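Local coordinates for ribosomal-protein-S5-alanine N-acetyltransferase (Vibrio fischeri, PDB 3IGR) that probably acetylates the N-terminal alanine of ribosomal protein uS5, using acetyl-CoA as the acetyl donor, at residues Gly82-Thr90 and Met113-Met124; Asn129-Pro139 and His172-Lys183. One frame throughout, in Å; residues are numbered along the deposited sequence. Where two conformers were deposited one is given.

Interaction 1: residues Gly82-Thr90 and Met113-Met124; sequences GTVSYSNIT and MRRAVNVTIDWM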
loop_
_atom_site.group_PDB
_atom_site.type_symbol
_atom_site.label_atom_id
_atom_site.label_comp_id
_atom_site.label_asym_id
_atom_site.label_seq_id
_atom_site.Cartn_x
_atom_site.Cartn_y
_atom_site.Cartn_z
ATOM N N GLY A 82 -20.450 0.545 2.256
ATOM C CA GLY A 82 -19.539 1.687 2.378
ATOM C C GLY A 82 -19.901 2.793 1.415
ATOM O O GLY A 82 -20.692 2.586 0.492
ATOM N N THR A 83 -19.321 3.974 1.649
ATOM C CA THR A 83 -19.558 5.141 0.824
ATOM C C THR A 83 -18.250 5.918 0.706
ATOM O O THR A 83 -17.406 5.871 1.607
ATOM C CB THR A 83 -20.628 6.104 1.444
ATOM O OG1 THR A 83 -20.162 6.557 2.713
ATOM C CG2 THR A 83 -22.003 5.430 1.615
ATOM N N VAL A 84 -18.074 6.607 -0.409
ATOM C CA VAL A 84 -16.958 7.549 -0.565
ATOM C C VAL A 84 -17.583 8.721 -1.273
ATOM O O VAL A 84 -18.059 8.579 -2.400
ATOM C CB VAL A 84 -15.757 6.975 -1.388
ATOM C CG1 VAL A 84 -14.597 7.962 -1.417
ATOM C CG2 VAL A 84 -15.249 5.645 -0.785
ATOM N N SER A 85 -17.624 9.869 -0.601
ATOM C CA SER A 85 -18.365 11.018 -1.123
ATOM C C SER A 85 -17.423 12.174 -1.399
ATOM O O SER A 85 -16.730 12.631 -0.498
ATOM C CB SER A 85 -19.427 11.454 -0.120
ATOM O OG SER A 85 -20.019 12.676 -0.539
ATOM N N TYR A 86 -17.402 12.643 -2.646
ATOM C CA TYR A 86 -16.626 13.836 -3.026
ATOM C C TYR A 86 -17.617 14.984 -3.159
ATOM O O TYR A 86 -18.534 14.934 -3.988
ATOM C CB TYR A 86 -15.844 13.610 -4.322
ATOM C CG TYR A 86 -14.840 12.500 -4.173
ATOM C CD1 TYR A 86 -13.558 12.759 -3.701
ATOM C CD2 TYR A 86 -15.195 11.168 -4.440
ATOM C CE1 TYR A 86 -12.636 11.731 -3.542
ATOM C CE2 TYR A 86 -14.276 10.131 -4.276
ATOM C CZ TYR A 86 -13.001 10.430 -3.821
ATOM O OH TYR A 86 -12.096 9.437 -3.623
ATOM N N SER A 87 -17.445 15.987 -2.305
ATOM C CA SER A 87 -18.364 17.105 -2.204
ATOM C C SER A 87 -17.592 18.407 -2.098
ATOM O O SER A 87 -16.362 18.402 -1.967
ATOM C CB SER A 87 -19.219 16.949 -0.951
ATOM O OG SER A 87 -18.385 16.991 0.197
ATOM N N ASN A 88 -18.312 19.521 -2.149
ATOM C CA ASN A 88 -17.683 20.813 -1.969
ATOM C C ASN A 88 -16.666 20.985 -3.094
ATOM O O ASN A 88 -15.541 21.420 -2.870
ATOM C CB ASN A 88 -16.947 20.780 -0.632
ATOM C CG ASN A 88 -17.262 21.926 0.231
ATOM O OD1 ASN A 88 -18.054 21.797 1.181
ATOM N ND2 ASN A 88 -16.654 23.072 -0.056
ATOM N N ILE A 89 -17.045 20.589 -4.302
ATOM C CA ILE A 89 -16.132 20.663 -5.419
ATOM C C ILE A 89 -16.106 22.077 -6.011
ATOM O O ILE A 89 -17.157 22.656 -6.282
ATOM C CB ILE A 89 -16.491 19.616 -6.477
ATOM C CG1 ILE A 89 -16.208 18.207 -5.922
ATOM C CG2 ILE A 89 -15.733 19.873 -7.780
ATOM C CD1 ILE A 89 -16.618 17.083 -6.869
ATOM N N THR A 90 -14.896 22.622 -6.179
ATOM C CA THR A 90 -14.706 23.912 -6.827
ATOM C C THR A 90 -13.755 23.726 -8.000
ATOM O O THR A 90 -12.772 22.996 -7.897
ATOM C CB THR A 90 -14.122 24.946 -5.837
ATOM O OG1 THR A 90 -14.966 25.015 -4.684
ATOM C CG2 THR A 90 -14.029 26.338 -6.454
HETATM N N MSE A 113 -11.793 0.075 2.723
HETATM C CA MSE A 113 -11.920 1.516 2.673
HETATM C C MSE A 113 -10.751 2.128 1.897
HETATM O O MSE A 113 -10.944 3.003 1.053
HETATM C CB MSE A 113 -11.999 2.093 4.084
HETATM C CG MSE A 113 -12.475 3.535 4.123
HETATM SE SE MSE A 113 -14.429 3.688 4.024
HETATM C CE MSE A 113 -14.784 3.317 2.123
ATOM N N ARG A 114 -9.542 1.683 2.217
ATOM C CA ARG A 114 -8.339 2.127 1.527
ATOM C C ARG A 114 -8.443 1.936 0.006
ATOM O O ARG A 114 -8.202 2.886 -0.756
ATOM C CB ARG A 114 -7.115 1.389 2.073
ATOM C CG ARG A 114 -5.796 1.875 1.489
ATOM C CD ARG A 114 -4.677 0.882 1.756
ATOM N NE ARG A 114 -4.896 -0.393 1.072
ATOM C CZ ARG A 114 -5.026 -1.566 1.683
ATOM N NH1 ARG A 114 -4.941 -1.650 2.996
ATOM N NH2 ARG A 114 -5.215 -2.656 0.974
ATOM N N ARG A 115 -8.825 0.736 -0.430
ATOM C CA ARG A 115 -8.995 0.459 -1.866
ATOM C C ARG A 115 -10.080 1.299 -2.513
ATOM O O ARG A 115 -9.882 1.820 -3.615
ATOM C CB ARG A 115 -9.277 -1.031 -2.149
ATOM C CG ARG A 115 -8.211 -2.015 -1.683
ATOM C CD ARG A 115 -8.509 -3.453 -2.218
ATOM N NE ARG A 115 -8.213 -3.585 -3.656
ATOM C CZ ARG A 115 -8.056 -4.747 -4.304
ATOM N NH1 ARG A 115 -8.191 -5.901 -3.672
ATOM N NH2 ARG A 115 -7.768 -4.759 -5.598
ATOM N N ALA A 116 -11.231 1.420 -1.841
ATOM C CA ALA A 116 -12.354 2.217 -2.361
ATOM C C ALA A 116 -11.981 3.686 -2.561
ATOM O O ALA A 116 -12.289 4.285 -3.601
ATOM C CB ALA A 116 -13.594 2.081 -1.435
ATOM N N VAL A 117 -11.298 4.257 -1.573
ATOM C CA VAL A 117 -10.891 5.663 -1.614
ATOM C C VAL A 117 -9.759 5.859 -2.623
ATOM O O VAL A 117 -9.761 6.837 -3.360
ATOM C CB VAL A 117 -10.440 6.188 -0.236
ATOM C CG1 VAL A 117 -9.907 7.614 -0.335
ATOM C CG2 VAL A 117 -11.595 6.150 0.787
ATOM N N ASN A 118 -8.790 4.934 -2.649
ATOM C CA ASN A 118 -7.674 5.020 -3.596
ATOM C C ASN A 118 -8.120 5.050 -5.049
ATOM O O ASN A 118 -7.591 5.825 -5.858
ATOM C CB ASN A 118 -6.708 3.853 -3.426
ATOM C CG ASN A 118 -5.380 4.101 -4.102
ATOM O OD1 ASN A 118 -5.096 5.207 -4.554
ATOM N ND2 ASN A 118 -4.545 3.074 -4.157
ATOM N N VAL A 119 -9.069 4.178 -5.379
ATOM C CA VAL A 119 -9.445 4.001 -6.768
ATOM C C VAL A 119 -10.283 5.199 -7.224
ATOM O O VAL A 119 -10.148 5.660 -8.353
ATOM C CB VAL A 119 -10.107 2.634 -7.005
ATOM C CG1 VAL A 119 -11.570 2.597 -6.508
ATOM C CG2 VAL A 119 -9.968 2.238 -8.448
ATOM N N THR A 120 -11.102 5.726 -6.323
ATOM C CA THR A 120 -11.891 6.915 -6.631
ATOM C C THR A 120 -11.083 8.228 -6.610
ATOM O O THR A 120 -11.338 9.098 -7.430
ATOM C CB THR A 120 -13.134 7.010 -5.747
ATOM O OG1 THR A 120 -12.740 7.030 -4.365
ATOM C CG2 THR A 120 -14.038 5.830 -6.012
ATOM N N ILE A 121 -10.117 8.378 -5.702
ATOM C CA ILE A 121 -9.215 9.541 -5.744
ATOM C C ILE A 121 -8.495 9.560 -7.091
ATOM O O ILE A 121 -8.361 10.608 -7.741
ATOM C CB ILE A 121 -8.141 9.541 -4.616
ATOM C CG1 ILE A 121 -8.638 10.225 -3.360
ATOM C CG2 ILE A 121 -6.971 10.426 -4.964
ATOM C CD1 ILE A 121 -9.722 9.570 -2.673
ATOM N N ASP A 122 -8.018 8.394 -7.500
ATOM C CA ASP A 122 -7.314 8.266 -8.755
ATOM C C ASP A 122 -8.174 8.740 -9.926
ATOM O O ASP A 122 -7.687 9.411 -10.856
ATOM C CB ASP A 122 -6.971 6.803 -8.964
ATOM C CG ASP A 122 -5.548 6.606 -9.275
ATOM O OD1 ASP A 122 -4.797 6.309 -8.314
ATOM O OD2 ASP A 122 -5.172 6.763 -10.460
ATOM N N TRP A 123 -9.449 8.365 -9.882
ATOM C CA TRP A 123 -10.397 8.810 -10.890
ATOM C C TRP A 123 -10.681 10.330 -10.802
ATOM O O TRP A 123 -10.798 11.000 -11.819
ATOM C CB TRP A 123 -11.673 7.977 -10.806
ATOM C CG TRP A 123 -12.659 8.282 -11.885
ATOM C CD1 TRP A 123 -12.673 7.776 -13.166
ATOM C CD2 TRP A 123 -13.795 9.136 -11.776
ATOM N NE1 TRP A 123 -13.746 8.283 -13.858
ATOM C CE2 TRP A 123 -14.454 9.119 -13.032
ATOM C CE3 TRP A 123 -14.330 9.915 -10.737
ATOM C CZ2 TRP A 123 -15.613 9.860 -13.279
ATOM C CZ3 TRP A 123 -15.502 10.643 -10.984
ATOM C CH2 TRP A 123 -16.116 10.615 -12.249
HETATM N N MSE A 124 -10.782 10.869 -9.590
HETATM C CA MSE A 124 -11.027 12.303 -9.421
HETATM C C MSE A 124 -9.865 13.139 -10.006
HETATM O O MSE A 124 -10.073 14.234 -10.551
HETATM C CB MSE A 124 -11.252 12.645 -7.951
HETATM C CG MSE A 124 -12.518 12.006 -7.352
HETATM SE SE MSE A 124 -14.117 12.738 -8.213
HETATM C CE MSE A 124 -13.973 14.579 -7.654
#

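Interaction 2: residues Asn129-Pro139 and His172-Lys183; sequences NLHRIMAAYIP and HILTSKINDDWK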
loop_
_atom_site.group_PDB
_atom_site.type_symbol
_atom_site.label_atom_id
_atom_site.label_comp_id
_atom_site.label_asym_id
_atom_site.label_seq_id
_atom_site.Cartn_x
_atom_site.Cartn_y
_atom_site.Cartn_z
ATOM N N ASN A 129 -9.774 15.689 -13.325
ATOM C CA ASN A 129 -8.751 16.743 -13.285
ATOM C C ASN A 129 -8.852 17.639 -12.035
ATOM O O ASN A 129 -8.759 18.862 -12.118
ATOM C CB ASN A 129 -8.780 17.578 -14.587
ATOM C CG ASN A 129 -7.512 18.413 -14.776
ATOM O OD1 ASN A 129 -6.390 17.926 -14.542
ATOM N ND2 ASN A 129 -7.679 19.677 -15.197
ATOM N N LEU A 130 -9.072 17.035 -10.867
ATOM C CA LEU A 130 -8.959 17.811 -9.638
ATOM C C LEU A 130 -7.489 18.016 -9.345
ATOM O O LEU A 130 -6.663 17.163 -9.668
ATOM C CB LEU A 130 -9.658 17.130 -8.460
ATOM C CG LEU A 130 -11.184 17.228 -8.415
ATOM C CD1 LEU A 130 -11.655 16.708 -7.055
ATOM C CD2 LEU A 130 -11.642 18.661 -8.597
ATOM N N HIS A 131 -7.162 19.157 -8.751
ATOM C CA HIS A 131 -5.796 19.447 -8.319
ATOM C C HIS A 131 -5.532 18.963 -6.887
ATOM O O HIS A 131 -4.406 18.594 -6.560
ATOM C CB HIS A 131 -5.531 20.955 -8.397
ATOM C CG HIS A 131 -4.199 21.377 -7.858
ATOM N ND1 HIS A 131 -3.008 20.978 -8.421
ATOM C CD2 HIS A 131 -3.870 22.170 -6.812
ATOM C CE1 HIS A 131 -2.002 21.507 -7.747
ATOM N NE2 HIS A 131 -2.500 22.232 -6.763
ATOM N N ARG A 132 -6.579 18.971 -6.058
ATOM C CA ARG A 132 -6.448 18.813 -4.594
ATOM C C ARG A 132 -7.666 18.087 -4.039
ATOM O O ARG A 132 -8.801 18.426 -4.404
ATOM C CB ARG A 132 -6.328 20.198 -3.931
ATOM C CG ARG A 132 -6.467 20.244 -2.393
ATOM C CD ARG A 132 -6.703 21.694 -1.912
ATOM N NE ARG A 132 -6.914 21.794 -0.468
ATOM C CZ ARG A 132 -5.932 21.794 0.435
ATOM N NH1 ARG A 132 -4.662 21.692 0.047
ATOM N NH2 ARG A 132 -6.215 21.885 1.731
ATOM N N ILE A 133 -7.442 17.102 -3.171
ATOM C CA ILE A 133 -8.529 16.442 -2.439
ATOM C C ILE A 133 -8.199 16.645 -0.968
ATOM O O ILE A 133 -7.059 16.338 -0.535
ATOM C CB ILE A 133 -8.668 14.898 -2.730
ATOM C CG1 ILE A 133 -8.894 14.583 -4.215
ATOM C CG2 ILE A 133 -9.797 14.277 -1.928
ATOM C CD1 ILE A 133 -10.241 14.954 -4.733
HETATM N N MSE A 134 -9.148 17.166 -0.220
HETATM C CA MSE A 134 -9.042 17.445 1.188
HETATM C C MSE A 134 -9.774 16.391 2.023
HETATM O O MSE A 134 -10.816 15.964 1.680
HETATM C CB MSE A 134 -9.640 18.816 1.499
HETATM C CG MSE A 134 -8.789 20.020 1.132
HETATM SE SE MSE A 134 -9.649 21.812 1.119
HETATM C CE MSE A 134 -11.359 21.373 0.473
ATOM N N ALA A 135 -9.194 16.013 3.135
ATOM C CA ALA A 135 -9.804 15.108 4.103
ATOM C C ALA A 135 -9.440 15.614 5.486
ATOM O O ALA A 135 -8.346 16.171 5.673
ATOM C CB ALA A 135 -9.300 13.675 3.924
ATOM N N ALA A 136 -10.367 15.451 6.431
ATOM C CA ALA A 136 -10.197 15.889 7.808
ATOM C C ALA A 136 -10.710 14.778 8.730
ATOM O O ALA A 136 -11.749 14.177 8.462
ATOM C CB ALA A 136 -10.977 17.157 8.051
ATOM N N TYR A 137 -9.990 14.514 9.810
ATOM C CA TYR A 137 -10.342 13.410 10.706
ATOM C C TYR A 137 -10.072 13.768 12.157
ATOM O O TYR A 137 -9.127 14.520 12.466
ATOM C CB TYR A 137 -9.598 12.127 10.307
ATOM C CG TYR A 137 -8.096 12.141 10.525
ATOM C CD1 TYR A 137 -7.540 11.655 11.717
ATOM C CD2 TYR A 137 -7.224 12.605 9.528
ATOM C CE1 TYR A 137 -6.165 11.637 11.922
ATOM C CE2 TYR A 137 -5.831 12.589 9.722
ATOM C CZ TYR A 137 -5.316 12.108 10.912
ATOM O OH TYR A 137 -3.960 12.112 11.116
ATOM N N ILE A 138 -10.904 13.230 13.047
ATOM C CA ILE A 138 -10.708 13.410 14.481
ATOM C C ILE A 138 -9.426 12.628 14.870
ATOM O O ILE A 138 -9.286 11.456 14.505
ATOM C CB ILE A 138 -11.938 12.895 15.289
ATOM C CG1 ILE A 138 -13.194 13.721 14.973
ATOM C CG2 ILE A 138 -11.644 12.910 16.815
ATOM C CD1 ILE A 138 -14.536 12.982 15.223
ATOM N N PRO A 139 -8.495 13.263 15.608
ATOM C CA PRO A 139 -7.213 12.588 15.852
ATOM C C PRO A 139 -7.332 11.176 16.432
ATOM O O PRO A 139 -6.504 10.331 16.115
ATOM C CB PRO A 139 -6.490 13.515 16.848
ATOM C CG PRO A 139 -7.097 14.842 16.651
ATOM C CD PRO A 139 -8.541 14.601 16.222
ATOM N N HIS A 172 -9.970 18.465 14.509
ATOM C CA HIS A 172 -9.711 17.633 13.335
ATOM C C HIS A 172 -8.358 17.928 12.747
ATOM O O HIS A 172 -7.953 19.101 12.671
ATOM C CB HIS A 172 -10.725 17.906 12.229
ATOM C CG HIS A 172 -12.062 17.286 12.467
ATOM N ND1 HIS A 172 -12.641 16.408 11.581
ATOM C CD2 HIS A 172 -12.948 17.441 13.476
ATOM C CE1 HIS A 172 -13.828 16.046 12.029
ATOM N NE2 HIS A 172 -14.043 16.666 13.176
ATOM N N ILE A 173 -7.680 16.870 12.307
ATOM C CA ILE A 173 -6.460 16.998 11.527
ATOM C C ILE A 173 -6.834 17.341 10.097
ATOM O O ILE A 173 -7.721 16.718 9.533
ATOM C CB ILE A 173 -5.621 15.684 11.550
ATOM C CG1 ILE A 173 -5.332 15.239 12.992
ATOM C CG2 ILE A 173 -4.343 15.849 10.754
ATOM C CD1 ILE A 173 -4.523 16.231 13.821
ATOM N N LEU A 174 -6.186 18.337 9.515
ATOM C CA LEU A 174 -6.447 18.671 8.115
ATOM C C LEU A 174 -5.377 18.016 7.255
ATOM O O LEU A 174 -4.181 18.129 7.538
ATOM C CB LEU A 174 -6.454 20.194 7.887
ATOM C CG LEU A 174 -7.257 21.039 8.896
ATOM C CD1 LEU A 174 -6.933 22.510 8.772
ATOM C CD2 LEU A 174 -8.738 20.788 8.733
ATOM N N THR A 175 -5.809 17.325 6.215
ATOM C CA THR A 175 -4.876 16.650 5.317
ATOM C C THR A 175 -5.276 16.864 3.870
ATOM O O THR A 175 -6.438 17.214 3.571
ATOM C CB THR A 175 -4.779 15.112 5.598
ATOM O OG1 THR A 175 -5.933 14.437 5.068
ATOM C CG2 THR A 175 -4.660 14.819 7.079
ATOM N N SER A 176 -4.328 16.665 2.958
ATOM C CA SER A 176 -4.671 16.755 1.551
ATOM C C SER A 176 -3.779 15.878 0.692
ATOM O O SER A 176 -2.703 15.459 1.110
ATOM C CB SER A 176 -4.599 18.205 1.069
ATOM O OG SER A 176 -3.244 18.562 0.916
ATOM N N LYS A 177 -4.258 15.578 -0.506
ATOM C CA LYS A 177 -3.431 14.990 -1.532
ATOM C C LYS A 177 -3.534 15.883 -2.773
ATOM O O LYS A 177 -4.635 16.283 -3.157
ATOM C CB LYS A 177 -3.913 13.575 -1.849
ATOM C CG LYS A 177 -2.919 12.777 -2.688
ATOM C CD LYS A 177 -3.397 11.342 -2.892
ATOM C CE LYS A 177 -2.331 10.554 -3.649
ATOM N NZ LYS A 177 -2.578 9.090 -3.592
ATOM N N ILE A 178 -2.374 16.182 -3.368
ATOM C CA ILE A 178 -2.247 17.128 -4.487
ATOM C C ILE A 178 -1.839 16.340 -5.723
ATOM O O ILE A 178 -0.918 15.520 -5.685
ATOM C CB ILE A 178 -1.186 18.242 -4.155
ATOM C CG1 ILE A 178 -1.734 19.185 -3.052
ATOM C CG2 ILE A 178 -0.794 19.049 -5.394
ATOM C CD1 ILE A 178 -0.648 20.019 -2.323
ATOM N N ASN A 179 -2.542 16.598 -6.817
ATOM C CA ASN A 179 -2.287 15.942 -8.078
ATOM C C ASN A 179 -1.214 16.713 -8.841
ATOM O O ASN A 179 -1.514 17.765 -9.408
ATOM C CB ASN A 179 -3.603 15.919 -8.853
ATOM C CG ASN A 179 -3.469 15.381 -10.280
ATOM O OD1 ASN A 179 -2.454 14.786 -10.656
ATOM N ND2 ASN A 179 -4.525 15.584 -11.075
ATOM N N ASP A 180 0.018 16.192 -8.858
ATOM C CA ASP A 180 1.158 16.857 -9.528
ATOM C C ASP A 180 0.979 16.937 -11.046
ATOM O O ASP A 180 1.607 17.764 -11.704
ATOM C CB ASP A 180 2.514 16.163 -9.229
ATOM C CG ASP A 180 2.977 16.335 -7.784
ATOM O OD1 ASP A 180 2.345 17.095 -7.020
ATOM O OD2 ASP A 180 4.002 15.704 -7.403
ATOM N N ASP A 181 0.119 16.073 -11.579
ATOM C CA ASP A 181 -0.123 15.989 -13.006
ATOM C C ASP A 181 -1.349 16.748 -13.455
ATOM O O ASP A 181 -1.773 16.593 -14.602
ATOM C CB ASP A 181 -0.254 14.526 -13.438
ATOM C CG ASP A 181 1.017 13.735 -13.213
ATOM O OD1 ASP A 181 2.108 14.330 -13.134
ATOM O OD2 ASP A 181 0.925 12.506 -13.114
ATOM N N TRP A 182 -1.933 17.539 -12.557
ATOM C CA TRP A 182 -3.065 18.394 -12.898
ATOM C C TRP A 182 -2.692 19.232 -14.130
ATOM O O TRP A 182 -1.538 19.667 -14.279
ATOM C CB TRP A 182 -3.446 19.293 -11.709
ATOM C CG TRP A 182 -4.517 20.304 -12.046
ATOM C CD1 TRP A 182 -5.865 20.092 -12.054
ATOM C CD2 TRP A 182 -4.323 21.665 -12.436
ATOM N NE1 TRP A 182 -6.528 21.241 -12.421
ATOM C CE2 TRP A 182 -5.610 22.226 -12.655
ATOM C CE3 TRP A 182 -3.187 22.476 -12.616
ATOM C CZ2 TRP A 182 -5.798 23.558 -13.030
ATOM C CZ3 TRP A 182 -3.380 23.819 -13.001
ATOM C CH2 TRP A 182 -4.677 24.337 -13.207
ATOM N N LYS A 183 -3.654 19.403 -15.029
ATOM C CA LYS A 183 -3.458 20.201 -16.235
ATOM C C LYS A 183 -4.316 21.474 -16.222
ATOM O O LYS A 183 -5.522 21.375 -16.054
ATOM C CB LYS A 183 -3.831 19.367 -17.450
ATOM C CG LYS A 183 -2.887 18.216 -17.719
ATOM C CD LYS A 183 -3.634 16.883 -17.837
ATOM C CE LYS A 183 -4.800 16.915 -18.794
ATOM N NZ LYS A 183 -5.476 15.586 -18.841
HETATM O O HOH W 1 -4.791 15.079 -14.027
#

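Interaction 1: residues Gly82-Thr90 and Met113-Met124
The side chain of Met124, a selenomethionine, lies over one face of the Tyr86 ring. Its CG sits 3.7 Å from the ring centroid, only 5° off the normal, and makes a CH-pi contact. The chain is bent at chi2 and chi3, which turns SE back across the same face, 4.4 Å from that centroid. This is a Met-aromatic contact. The two side chains run alongside each other in opposite directions. Met124 CE goes on past the ring and meets Ile89 CD1 tip to tip at 3.7 Å.

At the far end of Tyr86, Thr120 OG1 lies near the ring plane, 2.6 Å from Tyr86 OH, and probably accepts its proton. The position of that hydroxyl is doubtful, because Ile121 CD1 is modelled too close to it. The Ile121 side chain crosses that of Tyr86 at about a right angle, with its end, equally doubtful in place, at the ring edge.

Strand 79-90 belongs to the central sheet of the GNAT fold. Helix 112-126 packs on one face of that sheet, its 113-124 part running at 29° to strand 82-87. In GNAT enzymes the helix at this place follows the loop that grips the pyrophosphate of acetyl-CoA. The turn before this helix probably does the same here.

Val84 points at the helix one strand repeat before Tyr86. Its two methyls divide the work. CG1, anti to the backbone N (chi1 -176°), rests 3.6 Å from Thr120 OG1. CG2 faces the first helical turn and touches Ala116 CB at 4.0 Å and Val117 CG2 at 4.0 Å. Met113, also selenomethionine, folds its chain so that CE comes 3.8 Å from Val84 CG2. Thr83 points away from the helix, and its hydroxyl bonds to Ser102 on strand 96-103.

Interaction 2: residues Asn129-Pro139 and His172-Lys183
Asn129 and His131 hold Trp182 between them. His131 CB sits over one face of the indole, 3.9 Å from the centroid of the five-membered ring. The His131 ring turns its edge to that face, with the planes at 69°. The Asn129 amide lies beyond the other face, nearly parallel to the indole and shifted toward the CD1-NE1 side.

That amide also grips the backbone of Lys183 with two bonds. Lys183 N donates to a lone pair of Asn129 OD1 at 3.1 Å, and the bond is almost straight at 177°. Asn129 ND2 donates to Lys183 O at 2.9 Å. Beside them, Asn179 ND2 donates to Leu130 O at 3.0 Å, and Asn179 OD1 closes an Asx turn with Asp181 N.

Between the ends, strands 132-137 and 168-178 form a regular antiparallel pair in the GNAT sheet. Ala135 O accepts twice, from Thr175 N at 2.8 Å and from Thr175 OG1 at 3.0 Å. On the opposite sheet face, Ser176 hydrogen-bonds to Glu156, and Arg132, in the conformer given, forms a salt bridge with the same residue.

At the far end Ile173 lies alongside Tyr137 and points the same way. Ile173 CB is 3.8 Å from the centroid of the Tyr137 ring, over its face. Tyr137 CG stands between its backbone N and carbonyl carbon (chi1 68°), which lays the ring beside Ile173, and helix 142-150 also touches this ring.

The backbone bonds fix the strand register. The two asparagines bond to backbone atoms, which would tie the C-terminal tail to the residues leading into strand 132-137.

Overall arrangement
Interaction 1 is deep in the core and joins a helix to the sheet. Interaction 2 is only partly buried and joins two antiparallel strands side by side. The first relies on apolar and sulfur-aromatic contacts, with one uncertain hydroxyl bond. The second relies on regular backbone bonds, with ring contacts at both ends and side-chain amide bonds at the end near the C-terminus. Strand 96-103, helix 112-126 and strand 132-137 form a beta-alpha-beta crossover; interaction 1 involves its helix and interaction 2 its second strand. The two contacts also touch. Ile133 CD1 packs on both Tyr86 and Met124, and Met124 O probably accepts a hydrogen bond from Leu130 N.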